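Local coordinates for antigen MTB48, Mycobacterial protein (Mycobacterium smegmatis, PDB 4WJ1), which is an exported substrate of the ESX-1 type VII secretion system and is probably involved in DNA conjugation, at least in the recipient strain, at residues D32-D37 and A153-Y158; S47-S52 and S273-I278. All coordinates share one frame; numbering follows the deposited sequence.

Interaction 1 (D32-D37 and A153-Y158); sequences DATKPD and ALSMKY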
ATOM      1  N   ASP A  32       5.583 -10.871  -4.920  1.00 49.53           N
ATOM      2  CA  ASP A  32       6.931 -10.380  -4.762  1.00 40.54           C
ATOM      3  C   ASP A  32       7.564 -10.252  -6.171  1.00 45.92           C
ATOM      4  O   ASP A  32       6.881 -10.415  -7.185  1.00 51.87           O
ATOM      5  CB  ASP A  32       7.698 -11.342  -3.854  1.00 44.55           C
ATOM      6  CG  ASP A  32       8.860 -10.698  -3.161  1.00 60.24           C
ATOM      7  OD1 ASP A  32       9.233  -9.557  -3.518  1.00 58.73           O
ATOM      8  OD2 ASP A  32       9.416 -11.359  -2.262  1.00 71.58           O
ATOM      9  N   ALA A  33       8.857  -9.960  -6.232  1.00 38.07           N
ATOM     10  CA  ALA A  33       9.547  -9.784  -7.498  1.00 31.24           C
ATOM     11  C   ALA A  33      11.014 -10.105  -7.306  1.00 36.39           C
ATOM     12  O   ALA A  33      11.493 -10.071  -6.172  1.00 29.27           O
ATOM     13  CB  ALA A  33       9.382  -8.365  -8.002  1.00 35.28           C
ATOM     14  N   THR A  34      11.723 -10.413  -8.400  1.00 32.29           N
ATOM     15  CA  THR A  34      13.172 -10.546  -8.341  1.00 27.69           C
ATOM     16  C   THR A  34      13.892  -9.506  -9.225  1.00 29.88           C
ATOM     17  O   THR A  34      13.303  -8.980 -10.170  1.00 31.89           O
ATOM     18  CB  THR A  34      13.603 -11.957  -8.742  1.00 37.66           C
ATOM     19  OG1 THR A  34      13.163 -12.234 -10.071  1.00 40.32           O
ATOM     20  CG2 THR A  34      12.990 -12.969  -7.808  1.00 35.80           C
ATOM     21  N   LYS A  35      15.142  -9.188  -8.867  1.00 30.27           N
ATOM     22  CA  LYS A  35      16.068  -8.353  -9.662  1.00 35.04           C
ATOM     23  C   LYS A  35      16.265  -8.863 -11.080  1.00 33.67           C
ATOM     24  O   LYS A  35      16.413 -10.060 -11.269  1.00 30.82           O
ATOM     25  CB  LYS A  35      17.466  -8.330  -9.032  1.00 37.08           C
ATOM     26  CG  LYS A  35      17.632  -7.467  -7.855  1.00 52.17           C
ATOM     27  CD  LYS A  35      18.609  -8.095  -6.884  1.00 54.61           C
ATOM     28  CE  LYS A  35      19.922  -8.346  -7.546  1.00 57.65           C
ATOM     29  NZ  LYS A  35      20.944  -8.722  -6.529  1.00 69.63           N
ATOM     30  N   PRO A  36      16.345  -7.955 -12.065  1.00 34.03           N
ATOM     31  CA  PRO A  36      16.634  -8.336 -13.455  1.00 32.87           C
ATOM     32  C   PRO A  36      18.074  -8.793 -13.631  1.00 36.27           C
ATOM     33  O   PRO A  36      18.338  -9.641 -14.465  1.00 44.19           O
ATOM     34  CB  PRO A  36      16.379  -7.051 -14.252  1.00 31.83           C
ATOM     35  CG  PRO A  36      15.773  -6.077 -13.291  1.00 31.16           C
ATOM     36  CD  PRO A  36      16.099  -6.512 -11.913  1.00 29.91           C
ATOM     37  N   ASP A  37      18.992  -8.240 -12.848  1.00 39.10           N
ATOM     38  CA  ASP A  37      20.410  -8.555 -12.986  1.00 39.02           C
ATOM     39  C   ASP A  37      21.142  -8.172 -11.710  1.00 36.48           C
ATOM     40  O   ASP A  37      20.535  -7.659 -10.775  1.00 44.23           O
ATOM     41  CB  ASP A  37      21.015  -7.823 -14.187  1.00 40.04           C
ATOM     42  CG  ASP A  37      20.839  -6.304 -14.098  1.00 44.84           C
ATOM     43  OD1 ASP A  37      21.426  -5.684 -13.179  1.00 38.26           O
ATOM     44  OD2 ASP A  37      20.114  -5.729 -14.948  1.00 44.00           O
ATOM     45  N   ALA A 153      13.423  -8.024 -17.635  1.00 27.01           N
ATOM     46  CA  ALA A 153      12.923  -7.633 -16.312  1.00 35.17           C
ATOM     47  C   ALA A 153      11.457  -7.966 -16.154  1.00 36.05           C
ATOM     48  O   ALA A 153      10.678  -7.150 -15.667  1.00 33.20           O
ATOM     49  CB  ALA A 153      13.149  -6.155 -16.072  1.00 26.84           C
ATOM     50  N   LEU A 154      11.095  -9.161 -16.600  1.00 32.69           N
ATOM     51  CA  LEU A 154       9.714  -9.625 -16.569  1.00 30.99           C
ATOM     52  C   LEU A 154       9.125  -9.681 -15.171  1.00 32.58           C
ATOM     53  O   LEU A 154       7.936  -9.410 -14.999  1.00 34.08           O
ATOM     54  CB  LEU A 154       9.606 -11.007 -17.213  1.00 29.65           C
ATOM     55  CG  LEU A 154       9.996 -11.033 -18.688  1.00 33.13           C
ATOM     56  CD1 LEU A 154       9.951 -12.458 -19.223  1.00 26.57           C
ATOM     57  CD2 LEU A 154       9.059 -10.123 -19.461  1.00 26.21           C
ATOM     58  N   SER A 155       9.938 -10.070 -14.188  1.00 31.89           N
ATOM     59  CA  SER A 155       9.470 -10.131 -12.804  1.00 30.95           C
ATOM     60  C   SER A 155       9.070  -8.733 -12.332  1.00 30.82           C
ATOM     61  O   SER A 155       7.944  -8.516 -11.881  1.00 30.85           O
ATOM     62  CB  SER A 155      10.537 -10.716 -11.879  1.00 34.86           C
ATOM     63  OG  SER A 155      10.050 -10.801 -10.545  1.00 41.33           O
HETATM   64  N   MSE A 156       9.995  -7.790 -12.484  1.00 29.91           N
HETATM   65  CA  MSE A 156       9.753  -6.405 -12.134  1.00 32.28           C
HETATM   66  C   MSE A 156       8.567  -5.835 -12.891  1.00 34.84           C
HETATM   67  O   MSE A 156       7.752  -5.112 -12.318  1.00 40.32           O
HETATM   68  CB  MSE A 156      11.009  -5.567 -12.380  1.00 26.68           C
HETATM   69  CG  MSE A 156      12.059  -5.772 -11.293  1.00 32.01           C
HETATM   70 SE   MSE A 156      11.357  -5.444  -9.486  0.75 36.60          SE
HETATM   71  CE  MSE A 156      10.449  -3.774  -9.795  1.00 27.17           C
ATOM     72  N   LYS A 157       8.436  -6.186 -14.162  1.00 34.41           N
ATOM     73  CA  LYS A 157       7.311  -5.683 -14.944  1.00 36.55           C
ATOM     74  C   LYS A 157       5.995  -6.257 -14.434  1.00 37.14           C
ATOM     75  O   LYS A 157       4.984  -5.574 -14.426  1.00 39.78           O
ATOM     76  CB  LYS A 157       7.498  -5.987 -16.428  1.00 32.99           C
ATOM     77  CG  LYS A 157       8.480  -5.031 -17.103  1.00 31.68           C
ATOM     78  CD  LYS A 157       8.966  -5.543 -18.449  1.00 28.22           C
ATOM     79  CE  LYS A 157       9.863  -4.510 -19.122  1.00 32.64           C
ATOM     80  NZ  LYS A 157      10.705  -5.113 -20.205  1.00 30.68           N
ATOM     81  N   TYR A 158       6.004  -7.501 -13.978  1.00 25.67           N
ATOM     82  CA  TYR A 158       4.778  -8.076 -13.460  1.00 27.77           C
ATOM     83  C   TYR A 158       4.408  -7.421 -12.110  1.00 31.49           C
ATOM     84  O   TYR A 158       3.244  -7.150 -11.823  1.00 31.50           O
ATOM     85  CB  TYR A 158       4.919  -9.575 -13.302  1.00 25.72           C
ATOM     86  CG  TYR A 158       3.611 -10.232 -13.014  1.00 25.81           C
ATOM     87  CD1 TYR A 158       2.479  -9.881 -13.730  1.00 25.90           C
ATOM     88  CD2 TYR A 158       3.496 -11.208 -12.025  1.00 25.93           C
ATOM     89  CE1 TYR A 158       1.260 -10.477 -13.470  1.00 26.85           C
ATOM     90  CE2 TYR A 158       2.282 -11.806 -11.755  1.00 33.10           C
ATOM     91  CZ  TYR A 158       1.168 -11.440 -12.488  1.00 32.46           C
ATOM     92  OH  TYR A 158      -0.043 -12.039 -12.231  1.00 37.55           O
TER
HETATM   93  O   HOH W   1      13.043  -8.550 -12.788  1.00 42.43           O

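Interaction 2 (S47-S52 and S273-I278); sequences SKLMAS and SQIQEI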
ATOM      1  N   SER A  47      16.045  -2.792  -4.295  1.00 38.45           N
ATOM      2  CA  SER A  47      15.843  -2.925  -2.873  1.00 39.72           C
ATOM      3  C   SER A  47      14.981  -1.764  -2.371  1.00 40.73           C
ATOM      4  O   SER A  47      14.258  -1.903  -1.380  1.00 38.95           O
ATOM      5  CB  SER A  47      17.179  -2.978  -2.138  1.00 44.43           C
ATOM      6  OG  SER A  47      17.869  -1.755  -2.289  1.00 52.15           O
ATOM      7  N   LYS A  48      15.040  -0.632  -3.071  1.00 37.91           N
ATOM      8  CA  LYS A  48      14.187   0.514  -2.738  1.00 37.93           C
ATOM      9  C   LYS A  48      12.732   0.189  -3.026  1.00 38.39           C
ATOM     10  O   LYS A  48      11.872   0.362  -2.165  1.00 42.88           O
ATOM     11  CB  LYS A  48      14.613   1.765  -3.515  1.00 42.07           C
ATOM     12  CG  LYS A  48      15.958   2.306  -3.058  1.00 54.58           C
ATOM     13  CD  LYS A  48      16.312   3.643  -3.678  1.00 62.00           C
ATOM     14  CE  LYS A  48      17.661   4.123  -3.151  1.00 68.49           C
ATOM     15  NZ  LYS A  48      18.026   5.472  -3.656  1.00 69.30           N
ATOM     16  N   LEU A  49      12.455  -0.296  -4.232  1.00 31.72           N
ATOM     17  CA  LEU A  49      11.091  -0.640  -4.592  1.00 32.41           C
ATOM     18  C   LEU A  49      10.528  -1.712  -3.675  1.00 39.04           C
ATOM     19  O   LEU A  49       9.362  -1.657  -3.310  1.00 46.44           O
ATOM     20  CB  LEU A  49      11.007  -1.105  -6.036  1.00 28.71           C
ATOM     21  CG  LEU A  49      11.238  -0.004  -7.060  1.00 35.07           C
ATOM     22  CD1 LEU A  49      11.416  -0.607  -8.461  1.00 32.30           C
ATOM     23  CD2 LEU A  49      10.092   0.984  -7.042  1.00 26.51           C
HETATM   24  N   MSE A  50      11.350  -2.687  -3.305  1.00 32.57           N
HETATM   25  CA  MSE A  50      10.883  -3.739  -2.416  1.00 32.18           C
HETATM   26  C   MSE A  50      10.559  -3.146  -1.040  1.00 38.18           C
HETATM   27  O   MSE A  50       9.608  -3.558  -0.377  1.00 39.32           O
HETATM   28  CB  MSE A  50      11.926  -4.852  -2.285  1.00 26.79           C
HETATM   29  CG  MSE A  50      12.181  -5.657  -3.551  1.00 38.96           C
HETATM   30 SE   MSE A  50      10.564  -6.296  -4.471  0.80 38.68          SE
HETATM   31  CE  MSE A  50      10.480  -4.861  -5.796  1.00 35.37           C
ATOM     32  N   ALA A  51      11.356  -2.175  -0.618  1.00 32.94           N
ATOM     33  CA  ALA A  51      11.180  -1.584   0.700  1.00 35.61           C
ATOM     34  C   ALA A  51       9.872  -0.795   0.739  1.00 34.51           C
ATOM     35  O   ALA A  51       9.116  -0.879   1.696  1.00 33.59           O
ATOM     36  CB  ALA A  51      12.358  -0.697   1.058  1.00 25.45           C
ATOM     37  N   SER A  52       9.604  -0.051  -0.325  1.00 32.01           N
ATOM     38  CA  SER A  52       8.343   0.649  -0.457  1.00 24.68           C
ATOM     39  C   SER A  52       7.170  -0.325  -0.455  1.00 34.26           C
ATOM     40  O   SER A  52       6.185  -0.096   0.234  1.00 44.38           O
ATOM     41  CB  SER A  52       8.335   1.491  -1.730  1.00 23.02           C
ATOM     42  OG  SER A  52       9.221   2.600  -1.597  1.00 33.72           O
ATOM     43  N   SER A 273      17.104   5.561 -13.614  1.00 45.05           N
ATOM     44  CA  SER A 273      16.359   4.642 -12.765  1.00 43.94           C
ATOM     45  C   SER A 273      16.200   5.171 -11.350  1.00 48.32           C
ATOM     46  O   SER A 273      15.747   4.441 -10.477  1.00 48.33           O
ATOM     47  CB  SER A 273      17.035   3.270 -12.723  1.00 41.57           C
ATOM     48  OG  SER A 273      18.264   3.334 -12.017  1.00 46.90           O
ATOM     49  N   GLN A 274      16.591   6.422 -11.113  1.00 51.50           N
ATOM     50  CA  GLN A 274      16.397   7.033  -9.799  1.00 50.37           C
ATOM     51  C   GLN A 274      14.920   7.100  -9.464  1.00 54.83           C
ATOM     52  O   GLN A 274      14.118   7.580 -10.261  1.00 60.65           O
ATOM     53  CB  GLN A 274      16.989   8.439  -9.744  1.00 47.99           C
ATOM     54  CG  GLN A 274      18.478   8.490  -9.493  1.00 52.69           C
ATOM     55  CD  GLN A 274      19.005   9.907  -9.540  1.00 66.92           C
ATOM     56  OE1 GLN A 274      19.642  10.307 -10.516  1.00 73.08           O
ATOM     57  NE2 GLN A 274      18.738  10.683  -8.484  1.00 70.30           N
ATOM     58  N   ILE A 275      14.562   6.615  -8.282  1.00 53.93           N
ATOM     59  CA  ILE A 275      13.173   6.602  -7.847  1.00 49.56           C
ATOM     60  C   ILE A 275      13.035   7.249  -6.481  1.00 47.52           C
ATOM     61  O   ILE A 275      14.019   7.400  -5.753  1.00 51.04           O
ATOM     62  CB  ILE A 275      12.635   5.184  -7.770  1.00 44.20           C
ATOM     63  CG1 ILE A 275      13.477   4.385  -6.777  1.00 43.59           C
ATOM     64  CG2 ILE A 275      12.663   4.539  -9.132  1.00 39.82           C
ATOM     65  CD1 ILE A 275      12.963   3.004  -6.549  1.00 43.99           C
ATOM     66  N   GLN A 276      11.816   7.632  -6.123  1.00 48.26           N
ATOM     67  CA  GLN A 276      11.608   8.257  -4.826  1.00 53.01           C
ATOM     68  C   GLN A 276      10.873   7.322  -3.872  1.00 47.84           C
ATOM     69  O   GLN A 276      10.073   6.478  -4.291  1.00 51.69           O
ATOM     70  CB  GLN A 276      10.855   9.580  -4.966  1.00 66.52           C
ATOM     71  CG  GLN A 276       9.970   9.705  -6.196  1.00 77.84           C
ATOM     72  CD  GLN A 276       9.406  11.116  -6.359  1.00 92.69           C
ATOM     73  OE1 GLN A 276      10.155  12.075  -6.577  1.00 98.72           O
ATOM     74  NE2 GLN A 276       8.081  11.248  -6.242  1.00 89.06           N
ATOM     75  N   GLU A 277      11.187   7.469  -2.589  1.00 48.46           N
ATOM     76  CA  GLU A 277      10.591   6.683  -1.520  1.00 43.24           C
ATOM     77  C   GLU A 277       9.084   6.901  -1.462  1.00 44.03           C
ATOM     78  O   GLU A 277       8.603   8.018  -1.623  1.00 44.35           O
ATOM     79  CB  GLU A 277      11.232   7.046  -0.174  1.00 46.33           C
ATOM     80  CG  GLU A 277      10.794   6.165   0.987  1.00 53.51           C
ATOM     81  CD  GLU A 277      11.399   6.586   2.319  1.00 60.18           C
ATOM     82  OE1 GLU A 277      12.264   7.495   2.336  1.00 61.84           O
ATOM     83  OE2 GLU A 277      10.997   6.005   3.353  1.00 64.59           O
ATOM     84  N   ILE A 278       8.347   5.817  -1.264  1.00 42.45           N
ATOM     85  CA  ILE A 278       6.913   5.881  -1.054  1.00 43.82           C
ATOM     86  C   ILE A 278       6.704   5.908   0.444  1.00 51.79           C
ATOM     87  O   ILE A 278       7.039   4.942   1.134  1.00 58.02           O
ATOM     88  CB  ILE A 278       6.172   4.669  -1.663  1.00 45.53           C
ATOM     89  CG1 ILE A 278       6.578   4.457  -3.124  1.00 43.11           C
ATOM     90  CG2 ILE A 278       4.674   4.846  -1.554  1.00 43.77           C
ATOM     91  CD1 ILE A 278       6.153   5.588  -4.030  1.00 43.41           C
TER
HETATM   92  O   HOH W   2      14.656   6.326  -3.446  1.00 48.68           O
HETATM   93  O   HOH W   3      16.954   5.547  -6.663  1.00 60.56           O

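Interaction 1 (D32-D37 and A153-Y158)
The backbone amide of T34 gives its hydrogen to the side-chain oxygen of S155, with 2.7 Å from T34 N to S155 OG and an almost straight angle of 165° at the hydrogen. S155 can reach because its OG stands anti to its own backbone N (chi1 -178°), thrown outward from the first turn of helix 154-178 onto the loop. The same oxygen lies against the preceding residue, 3.3 Å from A33 CA.

A second polar link runs through a water. It donates to T34 O at 2.7 Å and accepts from M156 N at 3.2 Å, so T34 is held through its amide directly and through its carbonyl at one remove. M156 N belongs to the helix's first turn, whose amides have no helical carbonyl behind them; the water supplies an acceptor here, while the carboxylate of D150 accepts the L154 amide.

Next to these polar bonds lie apolar contacts. The selenomethionine M156 folds back at chi2 and chi3, so that SE comes alongside the methyl of A33, with A33 CB 3.8 Å away from M156 SE. Its CG methylene packs against a carbonyl oxygen, M156 CG lying 3.6 Å from T34 O. Farther along the loop, the ring of P36 rests its CB and CG on the methyl of A153, the N-cap residue; P36 CB and A153 CB are 3.8 Å apart.

The loop joins helices 12-22 and 40-96, in the PE family region, and the helix start lies in the PPE region, so this is a PE-to-PPE contact within a single chain. H224 and F220 of helix 187-230 close in on P36 and M156 respectively. Since the amide of T34 is bonded directly to S155 OG and its carbonyl through the water, both polar backbone groups of this loop residue are satisfied at the helix start.

Interaction 2 (S47-S52 and S273-I278)
Residues 47-52 are a turn and a half from the early part of helix 40-96. Facing them, residues 273-278 are the irregular segment that follows helix 248-272, extended from Q274 on; both run in the same general sense and converge. The backbones are 12.5 Å apart between S47 CA and S273 CA but only 5.5 Å between S52 CA and I278 CA. At the narrow end the amide of I278 points at the S52 hydroxyl in a weak hydrogen bond, 3.4 Å from I278 N to S52 OG, and the serine also packs against the I278 side chain, with S52 OG 3.6 Å from I278 CG1.

Where the gap is wider, I275 spans it. Its CG1 sits between its own backbone N and carbonyl carbon (chi1 60°), and the chain then extends to push CD1 onto the helix, reaching 3.5 Å from L49 CG and 3.7 Å from K48 CB. L49 meets it with its branch point and CD2.

In this all-helical PE–PPE bundle, segment 273-278 comes from the PPE region and lies along the long PE helix, next to helix 187-230, which offers L213 to L49 and E216 to I275. E216 also accepts the amide of Q276.

K48 runs fully extended beyond CG, parting from the apolar patch so that its amine reaches two waters beside I275. One lies 3.2 Å from K48 NZ and also accepts from I275 N; the other donates to I275 O and has only a weak, long link to K48 NZ.

Interactions 1 and 2 sit about 14 Å apart, centre to centre, and meet through one turn of helix 40-96. L49, whose CG and CD2 receive I275 in interaction 2, turns its other methyl toward interaction 1: L49 CD1 is 3.6 Å from M156 CE. M50, the next residue, takes no part in interaction 2 but faces the 32-37 loop and the 153-158 helix start, with M50 CE 3.8 Å from M156 SE and M50 SE 3.6 Å from D32 OD1. L49 therefore packs between I275 and M156, so that side chains of both PPE-region segments, the helix start and the segment after helix 248-272, meet on one residue of the PE-region helix.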